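Local coordinates for protein putative oxidoreductase yhhX (PDB 3F4L) that is probably an NADP-dependent oxidoreductase of the Gfo/Idh/MocA family, perhaps acting as a scyllo-inositol dehydrogenase, at residues R125-C130 with Y298-D303; P121-R126 with L175-M180; L19-N24 with I261-P266; D251-S256 with G267-D272. All blocks are in the same frame, centred on the assembly; numbering follows the deposited sequence.

Contact 1. Residues R125-C130 with Y298-D303; sequences RRFDSC and YGRVYD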
loop_
_atom_site.group_PDB
_atom_site.type_symbol
_atom_site.label_atom_id
_atom_site.label_comp_id
_atom_site.label_asym_id
_atom_site.label_seq_id
_atom_site.Cartn_x
_atom_site.Cartn_y
_atom_site.Cartn_z
ATOM N N ARG A 125 -7.205 21.409 -2.848
ATOM C CA ARG A 125 -7.220 20.275 -1.925
ATOM C C ARG A 125 -6.162 20.381 -0.827
ATOM O O ARG A 125 -6.019 19.487 0.020
ATOM C CB ARG A 125 -7.107 18.949 -2.695
ATOM C CG ARG A 125 -8.214 18.794 -3.759
ATOM C CD ARG A 125 -8.631 17.340 -4.007
ATOM N NE ARG A 125 -9.490 16.866 -2.930
ATOM C CZ ARG A 125 -10.775 16.548 -3.062
ATOM N NH1 ARG A 125 -11.380 16.631 -4.237
ATOM N NH2 ARG A 125 -11.463 16.180 -1.999
ATOM N N ARG A 126 -5.426 21.485 -0.834
ATOM C CA ARG A 126 -4.446 21.715 0.208
ATOM C C ARG A 126 -5.247 22.177 1.408
ATOM O O ARG A 126 -4.735 22.285 2.516
ATOM C CB ARG A 126 -3.454 22.800 -0.207
ATOM C CG ARG A 126 -2.438 22.294 -1.210
ATOM C CD ARG A 126 -1.282 23.261 -1.384
ATOM N NE ARG A 126 -0.300 22.726 -2.319
ATOM C CZ ARG A 126 0.940 23.189 -2.434
ATOM N NH1 ARG A 126 1.338 24.195 -1.670
ATOM N NH2 ARG A 126 1.781 22.638 -3.296
ATOM N N PHE A 127 -6.523 22.450 1.169
ATOM C CA PHE A 127 -7.401 22.886 2.234
ATOM C C PHE A 127 -8.541 21.901 2.479
ATOM O O PHE A 127 -9.605 22.290 2.942
ATOM C CB PHE A 127 -7.931 24.296 1.931
ATOM C CG PHE A 127 -6.841 25.314 1.778
ATOM C CD1 PHE A 127 -6.010 25.623 2.854
ATOM C CD2 PHE A 127 -6.588 25.906 0.549
ATOM C CE1 PHE A 127 -4.939 26.502 2.706
ATOM C CE2 PHE A 127 -5.512 26.792 0.386
ATOM C CZ PHE A 127 -4.688 27.087 1.468
ATOM N N ASP A 128 -8.312 20.629 2.146
ATOM C CA ASP A 128 -9.289 19.567 2.403
ATOM C C ASP A 128 -9.151 19.269 3.894
ATOM O O ASP A 128 -8.030 19.205 4.411
ATOM C CB ASP A 128 -8.958 18.296 1.612
ATOM C CG ASP A 128 -9.760 18.178 0.330
ATOM O OD1 ASP A 128 -10.769 18.916 0.172
ATOM O OD2 ASP A 128 -9.396 17.328 -0.513
ATOM N N SER A 129 -10.275 19.087 4.587
ATOM C CA SER A 129 -10.241 18.821 6.024
ATOM C C SER A 129 -9.459 17.563 6.393
ATOM O O SER A 129 -8.737 17.558 7.380
ATOM C CB SER A 129 -11.662 18.717 6.594
ATOM O OG SER A 129 -12.373 17.683 5.964
ATOM N N CYS A 130 -9.623 16.499 5.615
ATOM C CA CYS A 130 -8.914 15.245 5.866
ATOM C C CYS A 130 -7.399 15.478 5.826
ATOM O O CYS A 130 -6.661 15.095 6.743
ATOM C CB CYS A 130 -9.320 14.201 4.819
ATOM S SG CYS A 130 -9.473 14.840 3.119
ATOM N N TYR A 298 -11.930 25.752 0.542
ATOM C CA TYR A 298 -11.248 25.988 -0.731
ATOM C C TYR A 298 -11.014 27.468 -1.011
ATOM O O TYR A 298 -10.147 27.822 -1.810
ATOM C CB TYR A 298 -12.036 25.374 -1.890
ATOM C CG TYR A 298 -12.159 23.871 -1.818
ATOM C CD1 TYR A 298 -11.140 23.097 -1.259
ATOM C CD2 TYR A 298 -13.267 23.211 -2.355
ATOM C CE1 TYR A 298 -11.216 21.706 -1.240
ATOM C CE2 TYR A 298 -13.352 21.809 -2.341
ATOM C CZ TYR A 298 -12.321 21.069 -1.781
ATOM O OH TYR A 298 -12.376 19.690 -1.770
ATOM N N GLY A 299 -11.779 28.318 -0.331
ATOM C CA GLY A 299 -11.652 29.753 -0.520
ATOM C C GLY A 299 -10.366 30.309 0.054
ATOM O O GLY A 299 -10.009 31.462 -0.197
ATOM N N ARG A 300 -9.667 29.489 0.829
ATOM C CA ARG A 300 -8.414 29.924 1.422
ATOM C C ARG A 300 -7.372 30.179 0.334
ATOM O O ARG A 300 -6.369 30.839 0.580
ATOM C CB ARG A 300 -7.946 28.895 2.461
ATOM C CG ARG A 300 -8.727 29.062 3.774
ATOM C CD ARG A 300 -8.787 27.812 4.646
ATOM N NE ARG A 300 -7.480 27.392 5.130
ATOM C CZ ARG A 300 -7.292 26.398 5.994
ATOM N NH1 ARG A 300 -8.343 25.731 6.466
ATOM N NH2 ARG A 300 -6.060 26.068 6.376
ATOM N N VAL A 301 -7.631 29.667 -0.866
ATOM C CA VAL A 301 -6.752 29.879 -2.007
ATOM C C VAL A 301 -6.852 31.363 -2.353
ATOM O O VAL A 301 -5.852 32.035 -2.591
ATOM C CB VAL A 301 -7.201 29.045 -3.239
ATOM C CG1 VAL A 301 -6.461 29.526 -4.496
ATOM C CG2 VAL A 301 -6.925 27.552 -3.006
ATOM N N TYR A 302 -8.075 31.881 -2.367
ATOM C CA TYR A 302 -8.269 33.284 -2.682
ATOM C C TYR A 302 -7.782 34.182 -1.548
ATOM O O TYR A 302 -7.318 35.302 -1.793
ATOM C CB TYR A 302 -9.733 33.561 -3.022
ATOM C CG TYR A 302 -10.132 33.014 -4.386
ATOM C CD1 TYR A 302 -10.605 31.704 -4.534
ATOM C CD2 TYR A 302 -9.985 33.793 -5.534
ATOM C CE1 TYR A 302 -10.923 31.185 -5.795
ATOM C CE2 TYR A 302 -10.297 33.285 -6.801
ATOM C CZ TYR A 302 -10.764 31.987 -6.920
ATOM O OH TYR A 302 -11.056 31.500 -8.162
ATOM N N ASP A 303 -7.861 33.695 -0.312
ATOM C CA ASP A 303 -7.379 34.499 0.806
ATOM C C ASP A 303 -5.858 34.612 0.681
ATOM O O ASP A 303 -5.274 35.610 1.092
ATOM C CB ASP A 303 -7.759 33.876 2.162
ATOM C CG ASP A 303 -9.262 33.796 2.368
ATOM O OD1 ASP A 303 -9.971 34.727 1.936
ATOM O OD2 ASP A 303 -9.743 32.812 2.969
#
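The Phe127 ring takes the CB of Arg300 over its centre, 3.6 Å from the centroid and only 1° off the normal, a CH-pi contact. Arg300 then bends at chi3 (64°), which brings NE alongside CD1, just past the rim of the ring, while the guanidinium stays tilted 44° from the ring. At the ring edge, in its plane, Val301 CG2 meets CE2 at 3.8 Å. A flat aromatic suits this place because it offers a face to an arginine stem and an edge to a methyl group; an alanine here would probably leave the Arg300 stem without its support and open a gap beside Val301. The polar end is a chain of three groups. Tyr298 OH donates to Asp128 OD1 at 2.6 Å, on the syn side of the carboxylate, and the other oxygen, OD2, forms a salt bridge with Arg125 NE. Both oxygens are thus engaged, which fixes the rotation of the carboxylate; the like charge of Asp251 nearby is probably offset by Arg125 and the Tyr298 hydroxyl. The arrangement belongs to the domain junction of the two-domain Gfo/Idh/MocA fold, where the chain leaving the Rossmann domain packs against the start of helix 300-311.

Contact 2. Residues P121-R126 with L175-M180; sequences PYQNRR and LGVHTM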
loop_
_atom_site.group_PDB
_atom_site.type_symbol
_atom_site.label_atom_id
_atom_site.label_comp_id
_atom_site.label_asym_id
_atom_site.label_seq_id
_atom_site.Cartn_x
_atom_site.Cartn_y
_atom_site.Cartn_z
ATOM N N PRO A 121 -1.103 27.410 -10.013
ATOM C CA PRO A 121 -2.201 26.469 -10.245
ATOM C C PRO A 121 -3.190 26.604 -9.080
ATOM O O PRO A 121 -2.884 27.242 -8.072
ATOM C CB PRO A 121 -1.496 25.116 -10.255
ATOM C CG PRO A 121 -0.400 25.318 -9.240
ATOM C CD PRO A 121 0.127 26.700 -9.613
ATOM N N TYR A 122 -4.371 26.013 -9.229
ATOM C CA TYR A 122 -5.418 26.047 -8.210
ATOM C C TYR A 122 -5.359 24.716 -7.463
ATOM O O TYR A 122 -5.935 23.731 -7.909
ATOM C CB TYR A 122 -6.789 26.215 -8.897
ATOM C CG TYR A 122 -8.005 26.277 -7.989
ATOM C CD1 TYR A 122 -8.109 27.235 -6.978
ATOM C CD2 TYR A 122 -9.072 25.408 -8.176
ATOM C CE1 TYR A 122 -9.253 27.324 -6.182
ATOM C CE2 TYR A 122 -10.217 25.486 -7.385
ATOM C CZ TYR A 122 -10.297 26.444 -6.395
ATOM O OH TYR A 122 -11.423 26.519 -5.619
ATOM N N GLN A 123 -4.641 24.680 -6.343
ATOM C CA GLN A 123 -4.526 23.449 -5.559
ATOM C C GLN A 123 -5.387 23.578 -4.313
ATOM O O GLN A 123 -4.886 23.639 -3.199
ATOM C CB GLN A 123 -3.063 23.197 -5.169
ATOM C CG GLN A 123 -2.127 23.042 -6.367
ATOM C CD GLN A 123 -2.484 21.855 -7.256
ATOM O OE1 GLN A 123 -3.334 21.035 -6.907
ATOM N NE2 GLN A 123 -1.819 21.750 -8.402
ATOM N N ASN A 124 -6.698 23.601 -4.519
ATOM C CA ASN A 124 -7.643 23.751 -3.424
ATOM C C ASN A 124 -7.642 22.592 -2.430
ATOM O O ASN A 124 -8.027 22.772 -1.279
ATOM C CB ASN A 124 -9.062 23.967 -3.979
ATOM C CG ASN A 124 -9.544 22.810 -4.858
ATOM O OD1 ASN A 124 -8.862 22.390 -5.784
ATOM N ND2 ASN A 124 -10.740 22.307 -4.569
ATOM N N ARG A 125 -7.205 21.409 -2.848
ATOM C CA ARG A 125 -7.220 20.275 -1.925
ATOM C C ARG A 125 -6.162 20.381 -0.827
ATOM O O ARG A 125 -6.019 19.487 0.020
ATOM C CB ARG A 125 -7.107 18.949 -2.695
ATOM C CG ARG A 125 -8.214 18.794 -3.759
ATOM C CD ARG A 125 -8.631 17.340 -4.007
ATOM N NE ARG A 125 -9.490 16.866 -2.930
ATOM C CZ ARG A 125 -10.775 16.548 -3.062
ATOM N NH1 ARG A 125 -11.380 16.631 -4.237
ATOM N NH2 ARG A 125 -11.463 16.180 -1.999
ATOM N N ARG A 126 -5.426 21.485 -0.834
ATOM C CA ARG A 126 -4.446 21.715 0.208
ATOM C C ARG A 126 -5.247 22.177 1.408
ATOM O O ARG A 126 -4.735 22.285 2.516
ATOM C CB ARG A 126 -3.454 22.800 -0.207
ATOM C CG ARG A 126 -2.438 22.294 -1.210
ATOM C CD ARG A 126 -1.282 23.261 -1.384
ATOM N NE ARG A 126 -0.300 22.726 -2.319
ATOM C CZ ARG A 126 0.940 23.189 -2.434
ATOM N NH1 ARG A 126 1.338 24.195 -1.670
ATOM N NH2 ARG A 126 1.781 22.638 -3.296
ATOM N N LEU A 175 -6.532 12.758 -11.148
ATOM C CA LEU A 175 -6.624 12.836 -9.693
ATOM C C LEU A 175 -5.279 12.891 -8.991
ATOM O O LEU A 175 -5.145 13.492 -7.915
ATOM C CB LEU A 175 -7.419 11.647 -9.148
ATOM C CG LEU A 175 -8.937 11.780 -9.234
ATOM C CD1 LEU A 175 -9.381 12.987 -8.420
ATOM C CD2 LEU A 175 -9.361 11.933 -10.679
ATOM N N GLY A 176 -4.289 12.246 -9.590
ATOM C CA GLY A 176 -2.965 12.232 -9.002
ATOM C C GLY A 176 -2.397 13.624 -8.836
ATOM O O GLY A 176 -1.643 13.887 -7.895
ATOM N N VAL A 177 -2.756 14.526 -9.745
ATOM C CA VAL A 177 -2.248 15.893 -9.670
ATOM C C VAL A 177 -2.551 16.505 -8.300
ATOM O O VAL A 177 -1.722 17.227 -7.743
ATOM C CB VAL A 177 -2.834 16.791 -10.814
ATOM C CG1 VAL A 177 -4.330 17.055 -10.597
ATOM C CG2 VAL A 177 -2.065 18.112 -10.882
ATOM N N HIS A 178 -3.724 16.190 -7.748
ATOM C CA HIS A 178 -4.136 16.710 -6.441
ATOM C C HIS A 178 -3.538 15.963 -5.251
ATOM O O HIS A 178 -3.040 16.569 -4.310
ATOM C CB HIS A 178 -5.649 16.651 -6.308
ATOM C CG HIS A 178 -6.364 17.646 -7.156
ATOM N ND1 HIS A 178 -7.415 17.300 -7.978
ATOM C CD2 HIS A 178 -6.216 18.986 -7.275
ATOM C CE1 HIS A 178 -7.886 18.386 -8.566
ATOM N NE2 HIS A 178 -7.176 19.422 -8.156
ATOM N N THR A 179 -3.619 14.642 -5.280
ATOM C CA THR A 179 -3.091 13.867 -4.182
ATOM C C THR A 179 -1.573 13.968 -4.083
ATOM O O THR A 179 -1.038 14.048 -2.982
ATOM C CB THR A 179 -3.570 12.407 -4.280
ATOM O OG1 THR A 179 -3.268 11.876 -5.574
ATOM C CG2 THR A 179 -5.077 12.350 -4.058
HETATM N N MSE A 180 -0.874 14.000 -5.217
HETATM C CA MSE A 180 0.584 14.124 -5.165
HETATM C C MSE A 180 0.981 15.525 -4.713
HETATM O O MSE A 180 1.990 15.699 -4.038
HETATM C CB MSE A 180 1.228 13.815 -6.525
HETATM C CG MSE A 180 1.195 12.340 -6.919
HETATM SE SE MSE A 180 2.684 11.905 -8.105
HETATM C CE MSE A 180 2.188 13.031 -9.595
#
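Arg125 lays its aliphatic stem over the imidazole of His178, joining the chain that leaves the last strand of the Rossmann sheet to helix 171-187 of the C-terminal alpha/beta domain. This buried crossing lies near the middle of the two-domain Gfo/Idh/MocA fold.

The apolar contacts are made by methylenes. Arg125 CG stands over one face of the ring, 4.3 Å from its centroid and offset toward the rim, in a CH-pi contact, while CD rests 3.8 Å from His178 CB. The two side chains cross at about a right angle, and the bends at chi2 and chi3 carry the guanidinium past the ring, to its salt-bridge partner Asp128. Val177 CG1 lies over the opposite face, so the imidazole is sandwiched between an arginine stem and a methyl group. A long side chain with a charged end suits the first position, since its methylenes can pack here while the charge is met further on.

Polar groups come to the ring without hydrogen-bonding it. Gln123 folds back at chi2 (-62°), which brings OE1 to the ring edge, its amide standing 80° from the imidazole plane. Asn124 OD1 approaches NE2 obliquely, at 4.2 Å, and is buried with no partner in the model.

Backbone bonds stiffen both sides. Arg126 N bonds to Gln123 O within the short 3-10 turn, and in the helix Leu175 O accepts from both His178 N and Thr179 N. The closest approach between the polar tip of Gln123 and the histidine is OE1 to CD2, 3.6 Å.

Contact 3. Residues L19-N24 with I261-P266; sequences LPYVLN and IMPGEP
Pro263 and Pro20 touch at the apolar centre through CD and CB, 3.6 Å apart. Pro263 also turns its CG onto one face of the Tyr21 ring, 3.8 Å from the centroid and offset toward the rim. This is a CH-pi contact in which the two side chains cross at about a right angle. Proline suits the place: its compact, rigid ring offers C-H groups to an aromatic face and at the same time fits the first corner of a turn.

Beside this centre, the selenomethionine at Met262 bends at chi2 (-59°) and sets its selenium 3.9 Å from Pro20 CB, so Pro20 is met by two consecutive residues of the loop. Phe268 also touches both Pro263 and Tyr21.

The polar edge lies at Asn24. Its ND2 reaches Pro263 O at 2.5 Å, but the N-H is bent to 123° and the bond is weak, its details doubtful at so short a distance. The next residue, Gly264, has a backbone with positive phi that would jam a side chain against the preceding carbonyl, and glycine avoids this.

Met262 to Glu265 form a type II beta turn, closed by Glu265 N to Met262 O at 3.1 Å, with proline and glycine at its two corners as is classic for this turn. Its proline corner docks at the surface on helix 12-22, at Pro20 and Tyr21, the first helix of the Rossmann fold.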
loop_
_atom_site.group_PDB
_atom_site.type_symbol
_atom_site.label_atom_id
_atom_site.label_comp_id
_atom_site.label_asym_id
_atom_site.label_seq_id
_atom_site.Cartn_x
_atom_site.Cartn_y
_atom_site.Cartn_z
ATOM N N LEU A 19 -16.848 30.190 -7.741
ATOM C CA LEU A 19 -17.847 31.188 -7.384
ATOM C C LEU A 19 -18.482 31.067 -6.002
ATOM O O LEU A 19 -18.639 32.073 -5.305
ATOM C CB LEU A 19 -18.920 31.252 -8.485
ATOM C CG LEU A 19 -18.757 32.364 -9.545
ATOM C CD1 LEU A 19 -17.294 32.763 -9.701
ATOM C CD2 LEU A 19 -19.336 31.918 -10.872
ATOM N N PRO A 20 -18.839 29.843 -5.574
ATOM C CA PRO A 20 -19.449 29.727 -4.243
ATOM C C PRO A 20 -18.570 30.341 -3.154
ATOM O O PRO A 20 -19.065 30.918 -2.184
ATOM C CB PRO A 20 -19.612 28.213 -4.064
ATOM C CG PRO A 20 -19.815 27.724 -5.476
ATOM C CD PRO A 20 -18.769 28.530 -6.243
ATOM N N TYR A 21 -17.262 30.218 -3.332
ATOM C CA TYR A 21 -16.289 30.723 -2.371
ATOM C C TYR A 21 -15.945 32.198 -2.571
ATOM O O TYR A 21 -15.798 32.954 -1.605
ATOM C CB TYR A 21 -15.015 29.874 -2.460
ATOM C CG TYR A 21 -15.236 28.440 -2.051
ATOM C CD1 TYR A 21 -15.279 28.077 -0.697
ATOM C CD2 TYR A 21 -15.457 27.452 -3.004
ATOM C CE1 TYR A 21 -15.534 26.779 -0.313
ATOM C CE2 TYR A 21 -15.719 26.137 -2.630
ATOM C CZ TYR A 21 -15.757 25.809 -1.284
ATOM O OH TYR A 21 -16.013 24.516 -0.922
ATOM N N VAL A 22 -15.808 32.602 -3.829
ATOM C CA VAL A 22 -15.477 33.976 -4.154
ATOM C C VAL A 22 -16.632 34.918 -3.841
ATOM O O VAL A 22 -16.415 36.028 -3.344
ATOM C CB VAL A 22 -15.085 34.098 -5.640
ATOM C CG1 VAL A 22 -14.890 35.577 -6.021
ATOM C CG2 VAL A 22 -13.797 33.319 -5.877
ATOM N N LEU A 23 -17.859 34.478 -4.118
ATOM C CA LEU A 23 -19.027 35.313 -3.852
ATOM C C LEU A 23 -19.309 35.421 -2.349
ATOM O O LEU A 23 -20.167 36.193 -1.928
ATOM C CB LEU A 23 -20.255 34.766 -4.592
ATOM C CG LEU A 23 -20.078 34.640 -6.110
ATOM C CD1 LEU A 23 -21.312 33.964 -6.734
ATOM C CD2 LEU A 23 -19.854 36.026 -6.717
ATOM N N ASN A 24 -18.590 34.644 -1.543
ATOM C CA ASN A 24 -18.765 34.704 -0.091
ATOM C C ASN A 24 -17.705 35.652 0.498
ATOM O O ASN A 24 -17.635 35.847 1.719
ATOM C CB ASN A 24 -18.595 33.314 0.524
ATOM C CG ASN A 24 -19.650 33.003 1.580
ATOM O OD1 ASN A 24 -19.939 33.822 2.461
ATOM N ND2 ASN A 24 -20.220 31.806 1.502
ATOM N N ILE A 261 -25.700 23.011 -1.132
ATOM C CA ILE A 261 -25.487 23.720 0.122
ATOM C C ILE A 261 -24.226 24.545 -0.129
ATOM O O ILE A 261 -23.157 23.994 -0.406
ATOM C CB ILE A 261 -25.234 22.752 1.296
ATOM C CG1 ILE A 261 -26.434 21.817 1.461
ATOM C CG2 ILE A 261 -24.993 23.535 2.580
ATOM C CD1 ILE A 261 -26.288 20.814 2.598
HETATM N N MSE A 262 -24.351 25.865 -0.045
HETATM C CA MSE A 262 -23.217 26.744 -0.312
HETATM C C MSE A 262 -22.385 27.089 0.919
HETATM O O MSE A 262 -22.841 26.948 2.053
HETATM C CB MSE A 262 -23.710 28.032 -0.981
HETATM C CG MSE A 262 -24.400 27.827 -2.333
HETATM SE SE MSE A 262 -23.307 26.975 -3.694
HETATM C CE MSE A 262 -24.139 25.231 -3.747
ATOM N N PRO A 263 -21.137 27.544 0.705
ATOM C CA PRO A 263 -20.250 27.909 1.816
ATOM C C PRO A 263 -20.902 28.928 2.742
ATOM O O PRO A 263 -21.584 29.843 2.286
ATOM C CB PRO A 263 -19.029 28.479 1.105
ATOM C CG PRO A 263 -18.983 27.684 -0.161
ATOM C CD PRO A 263 -20.441 27.685 -0.586
ATOM N N GLY A 264 -20.699 28.763 4.045
ATOM C CA GLY A 264 -21.275 29.697 4.996
ATOM C C GLY A 264 -22.678 29.343 5.456
ATOM O O GLY A 264 -23.131 29.831 6.490
ATOM N N GLU A 265 -23.371 28.508 4.689
ATOM C CA GLU A 265 -24.722 28.095 5.049
ATOM C C GLU A 265 -24.667 27.029 6.138
ATOM O O GLU A 265 -23.741 26.221 6.184
ATOM C CB GLU A 265 -25.460 27.550 3.823
ATOM C CG GLU A 265 -25.968 28.626 2.880
ATOM C CD GLU A 265 -26.529 28.062 1.584
ATOM O OE1 GLU A 265 -27.169 26.989 1.620
ATOM O OE2 GLU A 265 -26.340 28.701 0.527
ATOM N N PRO A 266 -25.663 27.012 7.035
ATOM C CA PRO A 266 -25.651 26.006 8.100
ATOM C C PRO A 266 -25.532 24.581 7.558
ATOM O O PRO A 266 -26.229 24.204 6.617
ATOM C CB PRO A 266 -26.978 26.258 8.823
ATOM C CG PRO A 266 -27.860 26.808 7.736
ATOM C CD PRO A 266 -26.932 27.761 7.029
#

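Contact 4. Residues D251-S256 with G267-D272; sequences DQQETS and GFAADD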
loop_
_atom_site.group_PDB
_atom_site.type_symbol
_atom_site.label_atom_id
_atom_site.label_comp_id
_atom_site.label_asym_id
_atom_site.label_seq_id
_atom_site.Cartn_x
_atom_site.Cartn_y
_atom_site.Cartn_z
ATOM N N ASP A 251 -12.825 15.123 2.881
ATOM C CA ASP A 251 -13.388 16.453 3.079
ATOM C C ASP A 251 -14.802 16.448 2.494
ATOM O O ASP A 251 -15.016 15.902 1.420
ATOM C CB ASP A 251 -12.527 17.467 2.344
ATOM C CG ASP A 251 -13.077 18.858 2.435
ATOM O OD1 ASP A 251 -12.653 19.602 3.334
ATOM O OD2 ASP A 251 -13.941 19.198 1.597
ATOM N N GLN A 252 -15.749 17.073 3.190
ATOM C CA GLN A 252 -17.144 17.088 2.763
ATOM C C GLN A 252 -17.661 18.287 1.952
ATOM O O GLN A 252 -18.850 18.342 1.634
ATOM C CB GLN A 252 -18.040 16.894 3.995
ATOM C CG GLN A 252 -17.900 15.520 4.643
ATOM C CD GLN A 252 -18.391 14.413 3.726
ATOM O OE1 GLN A 252 -19.568 14.379 3.350
ATOM N NE2 GLN A 252 -17.493 13.508 3.348
ATOM N N GLN A 253 -16.794 19.238 1.620
ATOM C CA GLN A 253 -17.210 20.404 0.842
ATOM C C GLN A 253 -17.842 20.010 -0.491
ATOM O O GLN A 253 -18.862 20.569 -0.879
ATOM C CB GLN A 253 -16.017 21.330 0.565
ATOM C CG GLN A 253 -15.397 21.920 1.798
ATOM C CD GLN A 253 -14.174 22.745 1.489
ATOM O OE1 GLN A 253 -14.268 23.878 0.990
ATOM N NE2 GLN A 253 -13.009 22.182 1.777
ATOM N N GLU A 254 -17.245 19.054 -1.196
ATOM C CA GLU A 254 -17.794 18.647 -2.485
ATOM C C GLU A 254 -19.170 18.021 -2.311
ATOM O O GLU A 254 -20.079 18.256 -3.118
ATOM C CB GLU A 254 -16.869 17.653 -3.188
ATOM C CG GLU A 254 -17.297 17.334 -4.618
ATOM C CD GLU A 254 -16.482 16.210 -5.251
ATOM O OE1 GLU A 254 -15.239 16.223 -5.116
ATOM O OE2 GLU A 254 -17.085 15.321 -5.891
ATOM N N THR A 255 -19.326 17.223 -1.258
ATOM C CA THR A 255 -20.610 16.582 -1.001
ATOM C C THR A 255 -21.671 17.661 -0.765
ATOM O O THR A 255 -22.770 17.585 -1.305
ATOM C CB THR A 255 -20.529 15.632 0.227
ATOM O OG1 THR A 255 -19.616 14.562 -0.062
ATOM C CG2 THR A 255 -21.896 15.044 0.555
ATOM N N SER A 256 -21.340 18.677 0.023
ATOM C CA SER A 256 -22.305 19.741 0.277
ATOM C C SER A 256 -22.627 20.519 -0.999
ATOM O O SER A 256 -23.803 20.787 -1.293
ATOM C CB SER A 256 -21.778 20.706 1.332
ATOM O OG SER A 256 -21.590 20.043 2.564
ATOM N N GLY A 267 -24.631 23.802 8.150
ATOM C CA GLY A 267 -24.443 22.425 7.725
ATOM C C GLY A 267 -23.453 22.212 6.593
ATOM O O GLY A 267 -23.192 21.070 6.215
ATOM N N PHE A 268 -22.895 23.291 6.049
ATOM C CA PHE A 268 -21.940 23.157 4.942
ATOM C C PHE A 268 -20.754 22.289 5.349
ATOM O O PHE A 268 -20.138 22.513 6.389
ATOM C CB PHE A 268 -21.405 24.523 4.489
ATOM C CG PHE A 268 -20.509 24.449 3.268
ATOM C CD1 PHE A 268 -21.040 24.129 2.016
ATOM C CD2 PHE A 268 -19.132 24.664 3.375
ATOM C CE1 PHE A 268 -20.213 24.018 0.888
ATOM C CE2 PHE A 268 -18.297 24.556 2.250
ATOM C CZ PHE A 268 -18.841 24.232 1.008
ATOM N N ALA A 269 -20.445 21.298 4.526
ATOM C CA ALA A 269 -19.326 20.405 4.787
ATOM C C ALA A 269 -19.391 19.755 6.170
ATOM O O ALA A 269 -18.358 19.505 6.788
ATOM C CB ALA A 269 -18.006 21.165 4.616
ATOM N N ALA A 270 -20.603 19.487 6.653
ATOM C CA ALA A 270 -20.779 18.841 7.957
ATOM C C ALA A 270 -20.025 17.517 7.901
ATOM O O ALA A 270 -20.202 16.741 6.972
ATOM C CB ALA A 270 -22.270 18.593 8.245
ATOM N N ASP A 271 -19.188 17.264 8.899
ATOM C CA ASP A 271 -18.386 16.045 8.924
ATOM C C ASP A 271 -18.439 15.407 10.311
ATOM O O ASP A 271 -18.214 16.077 11.316
ATOM C CB ASP A 271 -16.936 16.398 8.569
ATOM C CG ASP A 271 -16.111 15.194 8.164
ATOM O OD1 ASP A 271 -16.279 14.116 8.776
ATOM O OD2 ASP A 271 -15.280 15.340 7.238
ATOM N N ASP A 272 -18.736 14.115 10.367
ATOM C CA ASP A 272 -18.805 13.426 11.651
ATOM C C ASP A 272 -17.693 12.396 11.826
ATOM O O ASP A 272 -17.759 11.524 12.693
ATOM C CB ASP A 272 -20.179 12.774 11.823
ATOM C CG ASP A 272 -21.252 13.783 12.211
ATOM O OD1 ASP A 272 -21.227 14.259 13.371
ATOM O OD2 ASP A 272 -22.107 14.112 11.357
HETATM O O HOH W 1 -15.043 17.628 5.765
#
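Ser256 grips the loop with its hydroxyl: Ala269 N donates to OG at 2.6 Å, and the chi1 of -63°, which puts OG beside its own backbone N, turns it to that amide. The tight part of the contact surrounds this bond, where a small serine lets the loop come close. Phe268 CD1 lies 3.6 Å from Ser256 CB, its ring slanting along the helix so that CE2 also reaches Gln253 CG, while Ala269 CB fits against the same CG at 3.9 Å. An alanine in place of Phe268 would probably open a gap beside Ser256 and Gln253 and deprive Tyr21 and Pro263 of an aromatic neighbour. Gly267 to Ala270 make a type II beta turn against the first turn of helix 253-258. That helix start is capped by Asp251, whose OD2 accepts from Gln253 N while OD1 accepts from Gln253 NE2 at 3.0 Å, straight at 167°. Toward Asp271 the fit is looser and partly water-mediated: Gln252 CG rests 3.7 Å from Asp271 OD2, and one water accepts from Gln252 N and donates to that carboxylate oxygen, 2.7 Å from each. The other oxygen, OD1, bonds to Ser273, and Gln252 turns its amide to Ile250 O.

How the contacts relate
From the N terminus, segment 19-24 of helix 12-22 meets the loop 261-266, so contact 3 closes a very long loop across the chain. Inside it, the chain leaving strand 119-121 enters contact 2, which closes first, on helix 171-187. The same stretch, sharing Arg125 and Arg126, begins contact 1, closed only at 298-303, so contacts 1 and 3 cross. Contact 4 is a short local closure nested inside contact 1 and crossing contact 3. Contacts 2 and 3 join the Rossmann part to the C-terminal alpha/beta part; contact 1 ties the connection between them to the start of helix 300-311. Gln253 of contact 4 links contacts 1 and 3, through Tyr298 N and, weakly, Tyr21 OH.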